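Local atomic coordinates of glycosylation Associate Protein 2 (Streptococcus agalactiae serotype V, PDB entry 6OYC), a protein that probably acts, within the Gap123 complex of the accessory Sec system, in the glycosylation and export of serine-rich adhesins in this streptococcus. Residues G125-Q136 against P256-L266; G281-D289 against F323-L331. All blocks are in the same frame, centred on the assembly; numbering follows the deposited sequence.

Contact 1. Residues G125-Q136 against P256-L266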
loop_
_atom_site.group_PDB
_atom_site.type_symbol
_atom_site.label_atom_id
_atom_site.label_comp_id
_atom_site.label_asym_id
_atom_site.label_seq_id
_atom_site.Cartn_x
_atom_site.Cartn_y
_atom_site.Cartn_z
ATOM N N GLY B 125 10.024 -4.844 12.903
ATOM C CA GLY B 125 8.886 -4.839 12.002
ATOM C C GLY B 125 7.560 -4.425 12.603
ATOM O O GLY B 125 6.546 -4.463 11.904
ATOM N N LEU B 126 7.543 -4.010 13.874
ATOM C CA LEU B 126 6.298 -3.731 14.588
ATOM C C LEU B 126 6.107 -2.241 14.858
ATOM O O LEU B 126 5.303 -1.862 15.710
ATOM C CB LEU B 126 6.248 -4.532 15.893
ATOM C CG LEU B 126 6.100 -6.066 15.767
ATOM C CD1 LEU B 126 6.174 -6.815 17.111
ATOM C CD2 LEU B 126 4.799 -6.407 15.049
ATOM N N PHE B 127 6.839 -1.388 14.152
ATOM C CA PHE B 127 6.710 0.049 14.352
ATOM C C PHE B 127 5.337 0.536 13.887
ATOM O O PHE B 127 4.687 -0.072 13.028
ATOM C CB PHE B 127 7.830 0.809 13.606
ATOM C CG PHE B 127 7.891 0.510 12.110
ATOM C CD1 PHE B 127 8.635 -0.566 11.628
ATOM C CD2 PHE B 127 7.183 1.292 11.195
ATOM C CE1 PHE B 127 8.685 -0.850 10.259
ATOM C CE2 PHE B 127 7.212 1.010 9.821
ATOM C CZ PHE B 127 7.967 -0.066 9.356
ATOM N N ILE B 128 4.913 1.652 14.453
ATOM C CA ILE B 128 3.682 2.310 14.035
ATOM C C ILE B 128 4.001 3.280 12.902
ATOM O O ILE B 128 5.062 3.903 12.862
ATOM C CB ILE B 128 3.024 3.027 15.231
ATOM C CG1 ILE B 128 4.064 3.920 15.903
ATOM C CG2 ILE B 128 2.484 2.011 16.231
ATOM C CD1 ILE B 128 3.518 4.830 16.956
ATOM N N GLY B 129 3.069 3.431 11.977
ATOM C CA GLY B 129 3.265 4.322 10.853
ATOM C C GLY B 129 3.662 3.575 9.589
ATOM O O GLY B 129 3.919 2.366 9.582
ATOM N N GLN B 130 3.689 4.326 8.497
ATOM C CA GLN B 130 4.115 3.820 7.202
ATOM C C GLN B 130 4.909 4.921 6.520
ATOM O O GLN B 130 4.667 6.104 6.773
ATOM C CB GLN B 130 2.908 3.428 6.339
ATOM C CG GLN B 130 1.822 4.506 6.346
ATOM C CD GLN B 130 0.600 4.191 5.482
ATOM O OE1 GLN B 130 0.651 3.359 4.565
ATOM N NE2 GLN B 130 -0.508 4.873 5.768
ATOM N N TYR B 131 5.858 4.535 5.661
ATOM C CA TYR B 131 6.516 5.530 4.814
ATOM C C TYR B 131 7.173 4.883 3.605
ATOM O O TYR B 131 7.727 3.783 3.684
ATOM C CB TYR B 131 7.585 6.351 5.548
ATOM C CG TYR B 131 8.018 7.563 4.724
ATOM C CD1 TYR B 131 7.118 8.596 4.444
ATOM C CD2 TYR B 131 9.296 7.648 4.181
ATOM C CE1 TYR B 131 7.489 9.694 3.678
ATOM C CE2 TYR B 131 9.687 8.758 3.418
ATOM C CZ TYR B 131 8.774 9.776 3.171
ATOM O OH TYR B 131 9.129 10.873 2.408
ATOM N N GLY B 132 7.136 5.609 2.498
ATOM C CA GLY B 132 7.940 5.288 1.337
ATOM C C GLY B 132 8.073 6.519 0.475
ATOM O O GLY B 132 7.298 7.473 0.603
ATOM N N GLU B 133 9.079 6.501 -0.397
ATOM C CA GLU B 133 9.230 7.549 -1.395
ATOM C C GLU B 133 10.129 7.025 -2.503
ATOM O O GLU B 133 10.737 5.957 -2.392
ATOM C CB GLU B 133 9.767 8.849 -0.781
ATOM C CG GLU B 133 11.236 8.834 -0.428
ATOM C CD GLU B 133 11.704 10.174 0.158
ATOM O OE1 GLU B 133 10.992 10.753 0.992
ATOM O OE2 GLU B 133 12.791 10.651 -0.211
ATOM N N LYS B 134 10.173 7.781 -3.590
ATOM C CA LYS B 134 10.856 7.378 -4.812
ATOM C C LYS B 134 12.071 8.267 -5.069
ATOM O O LYS B 134 12.024 9.479 -4.848
ATOM C CB LYS B 134 9.899 7.441 -6.019
ATOM C CG LYS B 134 8.995 6.212 -6.155
ATOM C CD LYS B 134 7.754 6.499 -6.946
ATOM C CE LYS B 134 6.684 7.170 -6.070
ATOM N NZ LYS B 134 5.453 7.411 -6.864
ATOM N N LEU B 135 13.170 7.645 -5.489
ATOM C CA LEU B 135 14.271 8.341 -6.143
ATOM C C LEU B 135 13.997 8.243 -7.637
ATOM O O LEU B 135 14.068 7.147 -8.219
ATOM C CB LEU B 135 15.615 7.719 -5.770
ATOM C CG LEU B 135 16.111 8.065 -4.360
ATOM C CD1 LEU B 135 15.410 7.215 -3.277
ATOM C CD2 LEU B 135 17.594 7.874 -4.263
ATOM N N GLN B 136 13.629 9.373 -8.238
ATOM C CA GLN B 136 13.255 9.440 -9.644
ATOM C C GLN B 136 14.498 9.466 -10.542
ATOM O O GLN B 136 15.587 9.878 -10.123
ATOM C CB GLN B 136 12.387 10.678 -9.900
ATOM C CG GLN B 136 11.086 10.727 -9.085
ATOM C CD GLN B 136 10.042 9.717 -9.580
ATOM O OE1 GLN B 136 10.221 9.060 -10.608
ATOM N NE2 GLN B 136 8.955 9.595 -8.845
ATOM N N PRO B 256 11.342 4.443 -11.384
ATOM C CA PRO B 256 11.635 4.918 -10.032
ATOM C C PRO B 256 12.335 3.852 -9.204
ATOM O O PRO B 256 12.086 2.652 -9.345
ATOM C CB PRO B 256 10.247 5.233 -9.453
ATOM C CG PRO B 256 9.325 5.300 -10.636
ATOM C CD PRO B 256 9.896 4.363 -11.645
ATOM N N LEU B 257 13.211 4.310 -8.314
ATOM C CA LEU B 257 13.750 3.480 -7.244
ATOM C C LEU B 257 12.961 3.802 -5.979
ATOM O O LEU B 257 13.032 4.926 -5.468
ATOM C CB LEU B 257 15.250 3.734 -7.056
ATOM C CG LEU B 257 15.860 3.254 -5.739
ATOM C CD1 LEU B 257 15.799 1.728 -5.670
ATOM C CD2 LEU B 257 17.311 3.736 -5.589
ATOM N N HIS B 258 12.203 2.823 -5.482
ATOM C CA HIS B 258 11.398 2.980 -4.278
ATOM C C HIS B 258 12.224 2.640 -3.057
ATOM O O HIS B 258 12.963 1.649 -3.054
ATOM C CB HIS B 258 10.176 2.060 -4.294
ATOM C CG HIS B 258 9.273 2.267 -5.461
ATOM N ND1 HIS B 258 8.132 3.034 -5.385
ATOM C CD2 HIS B 258 9.323 1.788 -6.726
ATOM C CE1 HIS B 258 7.522 3.026 -6.557
ATOM N NE2 HIS B 258 8.220 2.273 -7.386
ATOM N N ARG B 259 12.030 3.413 -1.989
ATOM C CA ARG B 259 12.568 3.049 -0.684
ATOM C C ARG B 259 11.476 3.181 0.367
ATOM O O ARG B 259 10.726 4.159 0.367
ATOM C CB ARG B 259 13.786 3.910 -0.328
ATOM C CG ARG B 259 13.497 5.396 -0.125
ATOM C CD ARG B 259 13.470 5.672 1.351
ATOM N NE ARG B 259 13.488 7.095 1.634
ATOM C CZ ARG B 259 13.232 7.617 2.828
ATOM N NH1 ARG B 259 12.938 6.824 3.857
ATOM N NH2 ARG B 259 13.277 8.925 2.997
ATOM N N ARG B 260 11.378 2.190 1.258
ATOM C CA ARG B 260 10.246 2.068 2.175
ATOM C C ARG B 260 10.713 1.648 3.561
ATOM O O ARG B 260 11.697 0.912 3.713
ATOM C CB ARG B 260 9.210 1.041 1.656
ATOM C CG ARG B 260 8.533 1.468 0.362
ATOM C CD ARG B 260 7.814 0.324 -0.373
ATOM N NE ARG B 260 7.371 0.778 -1.691
ATOM C CZ ARG B 260 7.323 0.004 -2.767
ATOM N NH1 ARG B 260 7.672 -1.273 -2.677
ATOM N NH2 ARG B 260 6.908 0.500 -3.924
ATOM N N ASN B 261 9.990 2.116 4.583
ATOM C CA ASN B 261 10.113 1.508 5.906
ATOM C C ASN B 261 9.529 0.099 5.827
ATOM O O ASN B 261 8.342 -0.069 5.521
ATOM C CB ASN B 261 9.386 2.328 6.967
ATOM C CG ASN B 261 9.977 3.732 7.178
ATOM O OD1 ASN B 261 10.965 4.136 6.539
ATOM N ND2 ASN B 261 9.352 4.487 8.077
ATOM N N GLY B 262 10.363 -0.910 6.073
ATOM C CA GLY B 262 9.979 -2.292 5.856
ATOM C C GLY B 262 9.804 -3.082 7.140
ATOM O O GLY B 262 10.337 -2.727 8.197
ATOM N N ARG B 263 9.068 -4.181 7.053
ATOM C CA ARG B 263 8.754 -4.988 8.222
ATOM C C ARG B 263 9.315 -6.399 8.119
ATOM O O ARG B 263 8.987 -7.249 8.953
ATOM C CB ARG B 263 7.235 -5.008 8.433
ATOM C CG ARG B 263 6.666 -3.596 8.628
ATOM C CD ARG B 263 5.162 -3.620 8.872
ATOM N NE ARG B 263 4.627 -2.268 8.999
ATOM C CZ ARG B 263 4.530 -1.596 10.144
ATOM N NH1 ARG B 263 4.927 -2.144 11.299
ATOM N NH2 ARG B 263 4.037 -0.365 10.127
ATOM N N GLY B 264 10.153 -6.668 7.118
ATOM C CA GLY B 264 10.808 -7.952 7.027
ATOM C C GLY B 264 9.886 -9.128 6.834
ATOM O O GLY B 264 10.275 -10.257 7.143
ATOM N N GLY B 265 8.668 -8.903 6.345
ATOM C CA GLY B 265 7.690 -9.977 6.205
ATOM C C GLY B 265 6.396 -9.783 6.979
ATOM O O GLY B 265 5.421 -10.485 6.698
ATOM N N LEU B 266 6.328 -8.856 7.929
ATOM C CA LEU B 266 5.136 -8.644 8.740
ATOM C C LEU B 266 4.127 -7.692 8.107
ATOM O O LEU B 266 3.073 -7.446 8.710
ATOM C CB LEU B 266 5.542 -8.114 10.119
ATOM C CG LEU B 266 6.015 -9.108 11.180
ATOM C CD1 LEU B 266 6.798 -10.268 10.614
ATOM C CD2 LEU B 266 6.780 -8.382 12.300
HETATM O O HOH W 1 6.173 1.454 6.032
HETATM O O HOH W 2 14.735 9.021 0.018
#
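Arg263, Arg259 and Phe127 bury the most surface between 125-136 and 256-266. The guanidinium of Arg263 lies flat on one face of the Phe127 ring, planes 15° apart, a cation-pi stack with Arg263 CZ 3.9 Å from the ring centroid. In its own plane the same group grips backbone oxygens: NH1 and NH2 both donate end-on to Phe127 O, at 2.7 Å from NH1, and NH1 also reaches Gly125 O at 2.9 Å, from above that carbonyl plane. Ring and carbonyls together fix its rotation and hold the loop that follows Gly125. The Phe127 edge meets Gly262 O, CE1 lying 3.2 Å away.

At the other end, antiparallel strands pair from Gly132-Arg260 to Leu135-Leu257. Arg259, bent at chi2 (102°), crosses Glu133 obliquely and forms a salt bridge of charges only, Glu133 OE1 standing 3.5 Å from Arg259 NH2 and well out of the guanidinium plane. A water accepts from Arg259 NE and donates to Glu133 OE2, while the edge of the Tyr131 ring abuts a guanidinium face. Lys134 CG packs over the His258 ring, and Lys134 NZ continues to the backbone oxygens of Pro329 and Leu331.

Strand 132-135 thus adds to one side of strand 251-262, whose other side pairs with strand 185-195; Leu135, Leu257 and Arg259 touch strand 168-180 of the neighbouring antiparallel sheet.

Contact 2. Residues G281-D289 against F323-L331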
loop_
_atom_site.group_PDB
_atom_site.type_symbol
_atom_site.label_atom_id
_atom_site.label_comp_id
_atom_site.label_asym_id
_atom_site.label_seq_id
_atom_site.Cartn_x
_atom_site.Cartn_y
_atom_site.Cartn_z
ATOM N N GLY B 281 7.011 -4.804 -13.165
ATOM C CA GLY B 281 7.374 -4.174 -11.909
ATOM C C GLY B 281 6.455 -3.057 -11.475
ATOM O O GLY B 281 6.851 -2.231 -10.643
ATOM N N HIS B 282 5.245 -2.994 -12.024
ATOM C CA HIS B 282 4.234 -2.062 -11.557
ATOM C C HIS B 282 3.532 -2.660 -10.354
ATOM O O HIS B 282 3.048 -3.793 -10.421
ATOM C CB HIS B 282 3.221 -1.772 -12.663
ATOM C CG HIS B 282 3.687 -0.751 -13.644
ATOM N ND1 HIS B 282 2.860 -0.217 -14.607
ATOM C CD2 HIS B 282 4.898 -0.167 -13.817
ATOM C CE1 HIS B 282 3.541 0.658 -15.330
ATOM N NE2 HIS B 282 4.780 0.705 -14.871
ATOM N N GLU B 283 3.480 -1.907 -9.255
ATOM C CA GLU B 283 2.916 -2.380 -8.005
ATOM C C GLU B 283 1.601 -1.683 -7.686
ATOM O O GLU B 283 1.349 -0.553 -8.117
ATOM C CB GLU B 283 3.866 -2.152 -6.821
ATOM C CG GLU B 283 5.314 -2.576 -7.061
ATOM C CD GLU B 283 6.283 -1.940 -6.061
ATOM O OE1 GLU B 283 6.759 -2.628 -5.131
ATOM O OE2 GLU B 283 6.560 -0.737 -6.203
ATOM N N PHE B 284 0.775 -2.388 -6.910
ATOM C CA PHE B 284 -0.197 -1.774 -6.023
ATOM C C PHE B 284 -0.142 -2.522 -4.704
ATOM O O PHE B 284 0.355 -3.652 -4.625
ATOM C CB PHE B 284 -1.642 -1.773 -6.601
ATOM C CG PHE B 284 -2.246 -3.154 -6.822
ATOM C CD1 PHE B 284 -2.005 -3.862 -8.000
ATOM C CD2 PHE B 284 -3.100 -3.721 -5.873
ATOM C CE1 PHE B 284 -2.581 -5.118 -8.207
ATOM C CE2 PHE B 284 -3.686 -4.977 -6.078
ATOM C CZ PHE B 284 -3.424 -5.675 -7.238
ATOM N N MET B 285 -0.646 -1.885 -3.660
ATOM C CA MET B 285 -0.682 -2.512 -2.351
ATOM C C MET B 285 -2.110 -2.522 -1.822
ATOM O O MET B 285 -2.934 -1.675 -2.182
ATOM C CB MET B 285 0.244 -1.799 -1.359
ATOM C CG MET B 285 1.700 -2.089 -1.633
ATOM S SD MET B 285 2.298 -1.132 -3.015
ATOM C CE MET B 285 4.064 -1.486 -2.877
ATOM N N THR B 286 -2.397 -3.480 -0.950
ATOM C CA THR B 286 -3.714 -3.572 -0.348
ATOM C C THR B 286 -3.565 -3.781 1.145
ATOM O O THR B 286 -2.629 -4.433 1.608
ATOM C CB THR B 286 -4.549 -4.723 -0.971
ATOM O OG1 THR B 286 -3.868 -5.965 -0.781
ATOM C CG2 THR B 286 -4.760 -4.500 -2.466
ATOM N N TYR B 287 -4.495 -3.211 1.898
ATOM C CA TYR B 287 -4.609 -3.484 3.320
ATOM C C TYR B 287 -6.035 -3.922 3.609
ATOM O O TYR B 287 -6.986 -3.321 3.103
ATOM C CB TYR B 287 -4.257 -2.258 4.164
ATOM C CG TYR B 287 -4.437 -2.554 5.631
ATOM C CD1 TYR B 287 -3.511 -3.326 6.305
ATOM C CD2 TYR B 287 -5.562 -2.112 6.322
ATOM C CE1 TYR B 287 -3.666 -3.628 7.619
ATOM C CE2 TYR B 287 -5.738 -2.410 7.650
ATOM C CZ TYR B 287 -4.784 -3.171 8.294
ATOM O OH TYR B 287 -4.933 -3.476 9.616
ATOM N N PHE B 288 -6.193 -4.955 4.433
ATOM C CA PHE B 288 -7.521 -5.513 4.673
ATOM C C PHE B 288 -7.732 -5.798 6.155
ATOM O O PHE B 288 -6.902 -6.462 6.781
ATOM C CB PHE B 288 -7.722 -6.786 3.843
ATOM C CG PHE B 288 -8.928 -7.606 4.239
ATOM C CD1 PHE B 288 -10.219 -7.159 3.963
ATOM C CD2 PHE B 288 -8.764 -8.843 4.847
ATOM C CE1 PHE B 288 -11.334 -7.937 4.311
ATOM C CE2 PHE B 288 -9.867 -9.626 5.189
ATOM C CZ PHE B 288 -11.156 -9.170 4.920
ATOM N N ASP B 289 -8.840 -5.301 6.698
ATOM C CA ASP B 289 -9.242 -5.538 8.090
ATOM C C ASP B 289 -10.677 -6.060 8.075
ATOM O O ASP B 289 -11.601 -5.294 7.725
ATOM C CB ASP B 289 -9.132 -4.256 8.922
ATOM C CG ASP B 289 -9.362 -4.483 10.426
ATOM O OD1 ASP B 289 -9.817 -5.570 10.842
ATOM O OD2 ASP B 289 -9.087 -3.551 11.210
ATOM N N PHE B 323 -13.046 -3.477 5.920
ATOM C CA PHE B 323 -12.568 -2.501 4.950
ATOM C C PHE B 323 -11.249 -2.908 4.304
ATOM O O PHE B 323 -10.442 -3.664 4.860
ATOM C CB PHE B 323 -12.442 -1.101 5.572
ATOM C CG PHE B 323 -11.319 -0.938 6.569
ATOM C CD1 PHE B 323 -11.511 -1.240 7.905
ATOM C CD2 PHE B 323 -10.084 -0.409 6.171
ATOM C CE1 PHE B 323 -10.503 -1.054 8.837
ATOM C CE2 PHE B 323 -9.055 -0.211 7.096
ATOM C CZ PHE B 323 -9.259 -0.537 8.431
ATOM N N MET B 324 -11.054 -2.382 3.106
ATOM C CA MET B 324 -9.872 -2.618 2.306
ATOM C C MET B 324 -9.353 -1.271 1.834
ATOM O O MET B 324 -10.144 -0.387 1.483
ATOM C CB MET B 324 -10.198 -3.523 1.122
ATOM C CG MET B 324 -9.010 -4.124 0.420
ATOM S SD MET B 324 -9.598 -5.266 -0.851
ATOM C CE MET B 324 -8.109 -5.547 -1.815
ATOM N N LEU B 325 -8.032 -1.102 1.872
ATOM C CA LEU B 325 -7.371 0.063 1.295
ATOM C C LEU B 325 -6.517 -0.365 0.110
ATOM O O LEU B 325 -5.928 -1.450 0.115
ATOM C CB LEU B 325 -6.505 0.777 2.325
ATOM C CG LEU B 325 -7.095 0.930 3.724
ATOM C CD1 LEU B 325 -6.053 1.576 4.634
ATOM C CD2 LEU B 325 -8.392 1.755 3.675
ATOM N N ILE B 326 -6.462 0.485 -0.910
ATOM C CA ILE B 326 -5.697 0.244 -2.130
ATOM C C ILE B 326 -4.951 1.531 -2.461
ATOM O O ILE B 326 -5.560 2.607 -2.513
ATOM C CB ILE B 326 -6.608 -0.181 -3.302
ATOM C CG1 ILE B 326 -7.725 -1.120 -2.806
ATOM C CG2 ILE B 326 -5.796 -0.821 -4.428
ATOM C CD1 ILE B 326 -8.453 -1.871 -3.892
ATOM N N CYS B 327 -3.643 1.427 -2.681
ATOM C CA CYS B 327 -2.836 2.570 -3.087
ATOM C C CYS B 327 -1.946 2.175 -4.261
ATOM O O CYS B 327 -1.652 0.995 -4.477
ATOM C CB CYS B 327 -1.972 3.100 -1.938
ATOM S SG CYS B 327 -0.704 1.928 -1.410
ATOM N N ASP B 328 -1.533 3.184 -5.018
ATOM C CA ASP B 328 -0.797 3.000 -6.271
ATOM C C ASP B 328 0.475 3.831 -6.185
ATOM O O ASP B 328 0.411 5.074 -6.280
ATOM C CB ASP B 328 -1.665 3.407 -7.460
ATOM C CG ASP B 328 -0.924 3.386 -8.773
ATOM O OD1 ASP B 328 0.260 2.982 -8.798
ATOM O OD2 ASP B 328 -1.538 3.778 -9.800
ATOM N N PRO B 329 1.634 3.214 -5.978
ATOM C CA PRO B 329 2.863 3.984 -5.737
ATOM C C PRO B 329 3.650 4.353 -6.986
ATOM O O PRO B 329 4.785 4.808 -6.844
ATOM C CB PRO B 329 3.680 3.012 -4.872
ATOM C CG PRO B 329 3.345 1.656 -5.483
ATOM C CD PRO B 329 1.854 1.758 -5.839
ATOM N N ARG B 330 3.113 4.160 -8.185
ATOM C CA ARG B 330 3.891 4.347 -9.403
ATOM C C ARG B 330 4.046 5.829 -9.746
ATOM O O ARG B 330 3.327 6.694 -9.235
ATOM C CB ARG B 330 3.239 3.595 -10.569
ATOM C CG ARG B 330 3.173 2.075 -10.350
ATOM C CD ARG B 330 2.271 1.383 -11.371
ATOM N NE ARG B 330 0.897 1.883 -11.295
ATOM C CZ ARG B 330 -0.013 1.748 -12.257
ATOM N NH1 ARG B 330 0.287 1.113 -13.384
ATOM N NH2 ARG B 330 -1.231 2.246 -12.093
ATOM N N LEU B 331 5.021 6.109 -10.609
ATOM C CA LEU B 331 5.236 7.433 -11.221
ATOM C C LEU B 331 5.526 8.453 -10.116
ATOM O O LEU B 331 6.305 8.156 -9.197
ATOM C CB LEU B 331 4.065 7.778 -12.090
ATOM C CG LEU B 331 3.877 6.935 -13.342
ATOM C CD1 LEU B 331 2.953 7.654 -14.322
ATOM C CD2 LEU B 331 5.218 6.607 -13.990
#
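Tyr287 and Phe323 meet on one face of the antiparallel pair 283-289/323-327, the Phe323 CE2 atom sitting at the edge of the Tyr287 ring, 4.0 Å from its CE2. Leu325 runs beside Tyr287, pointing the same way, and touches CD2 with CD1. With CG between the backbone N and the carbonyl carbon (chi1 71°), the Phe323 ring leans across to the partner strand, where CE1 comes within 3.5 Å of Asp289 CB. Further along this face Met285 CB rests on Cys327 SG, and the bend of Met285 at chi2 (78°) carries SD to Pro329 CG, 3.9 Å away.

The other face holds Thr286, Phe288, Met324 and Ile326. Met324 is extended, laying its CE obliquely against Thr286 CG2 at 3.6 Å; Thr286 OG1 bonds instead to His276 on the adjoining strand. Between the faces, six backbone hydrogen bonds join Met285 to Cys327, Tyr287 to Leu325 and Asp289 to Phe323.

Past the strands, Arg330 crosses His282 at about a right angle: its CD forms a CH-pi contact over the imidazole, 3.8 Å from the centroid, with His282 ND1 near the guanidinium plane, 3.1 Å from Arg330 NH1, which bonds to Ile338 O. Asp328 clasps this arginine side-on, OD1 taking NE and OD2 taking NH2 (2.8 Å). Asp328 OD1 also accepts from Arg330 N, forming an Asx turn, Arg330 N and NE reaching OD1 from opposite faces of its plane.

The chemistry is split. Mostly apolar packing and paired backbone amides serve the buried strands, Glu283, in salt bridges with Arg275 and Arg260, being a charged exception. The buried charge of Arg330 is balanced by Asp328, whose three bonds to Arg330 hold both the turn and the guanidinium, while OD2 also takes Ala335 N; this should favour an ionised carboxylate.

How the contacts relate
Both contacts join antiparallel strands, but of different sheets: contact 1 belongs to a branched antiparallel sheet, contact 2 to the mixed sheet of the alpha/beta-hydrolase-like part. Contact 2 is wholly buried near the centre of the chain and mainly apolar. Contact 1, partly buried, relies more on arginines, backbone carbonyls and bridging waters. Their centres are 13 Å apart, and they touch directly. Arg260 NH2 forms a salt bridge with Glu283 OE2 (2.6 Å), Lys134 NZ probably donates to Leu331 O (2.6 Å), and His258 CE1 packs on Pro329 O. Charged and polar groups thus bind the two sheets together where contact 1 meets the start of strand 283-289 and the loop after strand 323-327.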